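Side-chain contact in enoyl-CoA hydratase (Mycobacterium tuberculosis, PDB 4JJT), which probably acts as a lyase of the crotonase family, adding water across the double bond of enoyl-CoA thioesters: residues I52-L57 with R187-I192. Sequence-based numbering, arbitrary orientation.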
ATOM      1  N   ILE A  52      -4.728  30.186 -18.354  1.00 44.30           N
ATOM      2  CA  ILE A  52      -4.162  30.180 -17.015  1.00 38.64           C
ATOM      3  C   ILE A  52      -3.156  29.044 -16.878  1.00 37.36           C
ATOM      4  O   ILE A  52      -3.403  27.931 -17.336  1.00 37.40           O
ATOM      5  CB  ILE A  52      -5.264  30.043 -15.942  1.00 38.28           C
ATOM      6  CG1 ILE A  52      -6.265  31.194 -16.061  1.00 36.82           C
ATOM      7  CG2 ILE A  52      -4.665  30.014 -14.543  1.00 30.13           C
ATOM      8  CD1 ILE A  52      -5.637  32.567 -15.935  1.00 34.66           C
ATOM      9  N   ASP A  53      -2.014  29.334 -16.261  1.00 39.73           N
ATOM     10  CA  ASP A  53      -0.976  28.328 -16.064  1.00 39.63           C
ATOM     11  C   ASP A  53      -0.708  28.055 -14.586  1.00 34.03           C
ATOM     12  O   ASP A  53      -0.397  26.927 -14.204  1.00 34.32           O
ATOM     13  CB  ASP A  53       0.321  28.752 -16.759  1.00 43.82           C
ATOM     14  CG  ASP A  53       0.185  28.814 -18.267  1.00 54.60           C
ATOM     15  OD1 ASP A  53      -0.679  28.101 -18.819  1.00 59.68           O
ATOM     16  OD2 ASP A  53       0.947  29.574 -18.903  1.00 61.13           O
ATOM     17  N   VAL A  54      -0.812  29.095 -13.762  1.00 36.61           N
ATOM     18  CA  VAL A  54      -0.513  28.985 -12.336  1.00 30.20           C
ATOM     19  C   VAL A  54      -1.580  29.696 -11.507  1.00 29.19           C
ATOM     20  O   VAL A  54      -2.089  30.742 -11.906  1.00 36.78           O
ATOM     21  CB  VAL A  54       0.875  29.592 -11.995  1.00 29.44           C
ATOM     22  CG1 VAL A  54       1.206  29.390 -10.523  1.00 27.84           C
ATOM     23  CG2 VAL A  54       1.962  28.976 -12.854  1.00 31.67           C
ATOM     24  N   VAL A  55      -1.921  29.121 -10.358  1.00 25.50           N
ATOM     25  CA  VAL A  55      -2.865  29.743  -9.440  1.00 23.25           C
ATOM     26  C   VAL A  55      -2.184  30.164  -8.141  1.00 28.18           C
ATOM     27  O   VAL A  55      -1.396  29.414  -7.570  1.00 27.38           O
ATOM     28  CB  VAL A  55      -4.043  28.798  -9.110  1.00 27.17           C
ATOM     29  CG1 VAL A  55      -5.033  29.485  -8.181  1.00 28.43           C
ATOM     30  CG2 VAL A  55      -4.731  28.357 -10.384  1.00 26.21           C
ATOM     31  N   ILE A  56      -2.484  31.376  -7.685  1.00 25.86           N
ATOM     32  CA  ILE A  56      -2.002  31.860  -6.394  1.00 24.26           C
ATOM     33  C   ILE A  56      -3.152  32.038  -5.412  1.00 24.40           C
ATOM     34  O   ILE A  56      -4.112  32.757  -5.682  1.00 27.04           O
ATOM     35  CB  ILE A  56      -1.249  33.199  -6.527  1.00 27.45           C
ATOM     36  CG1 ILE A  56      -0.012  33.026  -7.417  1.00 28.04           C
ATOM     37  CG2 ILE A  56      -0.837  33.722  -5.158  1.00 26.82           C
ATOM     38  CD1 ILE A  56       0.821  34.279  -7.537  1.00 28.37           C
ATOM     39  N   LEU A  57      -3.051  31.372  -4.269  1.00 21.10           N
ATOM     40  CA  LEU A  57      -4.047  31.499  -3.213  1.00 28.69           C
ATOM     41  C   LEU A  57      -3.483  32.275  -2.034  1.00 30.91           C
ATOM     42  O   LEU A  57      -2.416  31.951  -1.517  1.00 31.86           O
ATOM     43  CB  LEU A  57      -4.529  30.117  -2.762  1.00 26.21           C
ATOM     44  CG  LEU A  57      -5.421  30.062  -1.524  1.00 31.00           C
ATOM     45  CD1 LEU A  57      -6.651  30.935  -1.700  1.00 34.09           C
ATOM     46  CD2 LEU A  57      -5.826  28.625  -1.227  1.00 39.38           C
ATOM     47  N   ARG A 187       6.881  35.804  -8.765  1.00 30.46           N
ATOM     48  CA  ARG A 187       8.167  35.518  -9.390  1.00 27.22           C
ATOM     49  C   ARG A 187       8.291  34.021  -9.639  1.00 34.38           C
ATOM     50  O   ARG A 187       8.685  33.589 -10.724  1.00 38.26           O
ATOM     51  CB  ARG A 187       9.328  36.007  -8.520  1.00 36.16           C
ATOM     52  CG  ARG A 187      10.465  36.619  -9.325  1.00 39.48           C
ATOM     53  CD  ARG A 187      11.792  36.617  -8.573  1.00 47.31           C
ATOM     54  NE  ARG A 187      11.729  37.345  -7.309  1.00 55.23           N
ATOM     55  CZ  ARG A 187      11.681  36.765  -6.115  1.00 60.71           C
ATOM     56  NH1 ARG A 187      11.688  35.442  -6.019  1.00 54.40           N
ATOM     57  NH2 ARG A 187      11.629  37.507  -5.016  1.00 62.90           N
ATOM     58  N   VAL A 188       7.951  33.237  -8.620  1.00 28.82           N
ATOM     59  CA  VAL A 188       7.912  31.785  -8.728  1.00 29.73           C
ATOM     60  C   VAL A 188       6.940  31.369  -9.822  1.00 28.18           C
ATOM     61  O   VAL A 188       7.232  30.481 -10.623  1.00 26.76           O
ATOM     62  CB  VAL A 188       7.471  31.139  -7.398  1.00 25.56           C
ATOM     63  CG1 VAL A 188       7.283  29.641  -7.563  1.00 25.57           C
ATOM     64  CG2 VAL A 188       8.483  31.431  -6.309  1.00 25.95           C
ATOM     65  N   ALA A 189       5.786  32.027  -9.850  1.00 26.45           N
ATOM     66  CA  ALA A 189       4.766  31.755 -10.854  1.00 26.72           C
ATOM     67  C   ALA A 189       5.289  32.033 -12.259  1.00 32.67           C
ATOM     68  O   ALA A 189       5.112  31.223 -13.168  1.00 37.33           O
ATOM     69  CB  ALA A 189       3.522  32.587 -10.578  1.00 24.72           C
ATOM     70  N   ALA A 190       5.947  33.179 -12.419  1.00 36.64           N
ATOM     71  CA  ALA A 190       6.477  33.603 -13.712  1.00 33.76           C
ATOM     72  C   ALA A 190       7.501  32.629 -14.293  1.00 30.45           C
ATOM     73  O   ALA A 190       7.527  32.395 -15.501  1.00 31.46           O
ATOM     74  CB  ALA A 190       7.074  34.999 -13.609  1.00 30.00           C
ATOM     75  N   SER A 191       8.339  32.059 -13.434  1.00 27.07           N
ATOM     76  CA  SER A 191       9.363  31.119 -13.889  1.00 42.55           C
ATOM     77  C   SER A 191       8.788  29.722 -14.113  1.00 42.25           C
ATOM     78  O   SER A 191       9.446  28.858 -14.691  1.00 48.57           O
ATOM     79  CB  SER A 191      10.543  31.072 -12.913  1.00 36.63           C
ATOM     80  OG  SER A 191      10.144  30.613 -11.637  1.00 43.88           O
ATOM     81  N   ILE A 192       7.565  29.503 -13.638  1.00 34.45           N
ATOM     82  CA  ILE A 192       6.820  28.299 -13.988  1.00 36.90           C
ATOM     83  C   ILE A 192       6.163  28.529 -15.340  1.00 41.51           C
ATOM     84  O   ILE A 192       6.222  27.682 -16.229  1.00 46.79           O
ATOM     85  CB  ILE A 192       5.727  27.978 -12.953  1.00 31.72           C
ATOM     86  CG1 ILE A 192       6.350  27.611 -11.605  1.00 22.89           C
ATOM     87  CG2 ILE A 192       4.850  26.836 -13.435  1.00 23.65           C
ATOM     88  CD1 ILE A 192       5.326  27.311 -10.538  1.00 21.73           C
TER
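Val54 and Ala189 mark where strand and helix come nearest, their CA atoms 6.1 Å apart; the short axes of 54-57 and 187-192 run nearly antiparallel, at 168°, and approach to 9.1 Å. No hydrogen bond joins the two segments: the side chains meet through carbon atoms alone, and Val54 CG2 also rests against the carbonyl O of Ala189. Val54 carries most of the contact by setting its two methyls on Ala189 and Ile192, about one helical turn apart. With chi1 at -176°, CG1 lies anti to the backbone N and meets CB of Ala189 at 3.9 Å, while CG2 reaches CG2 of Ile192 at 3.6 Å. The side chains of Val54 and Ile192 cross at about a right angle. A beta-branched valine suits this place: it favours the strand backbone and offers two methyls close to the main chain. Alanine, with a single methyl, lets the helix come close to the sheet, and the beta branch of Ile192 sets CG2 against the strand. Two residues further along the strand, on the same face, Ile56 makes a looser, marginal contact; its long, extended arm (chi2 -177°) spans the gap to the small alanine, CD1 lying 4.4 Å from Ala189 CB. Helix 181-193 thus covers part of one face of the mixed sheet in the crotonase fold, where strand 54-59 lies between strands 17-22 and 93-97. Val17 touches both Ile56 and Ala189, Pro92 borders Val54 and Ile192, and Thr157 of a second subunit packs against Ile192, so this end of the helix is itself part of a subunit interface.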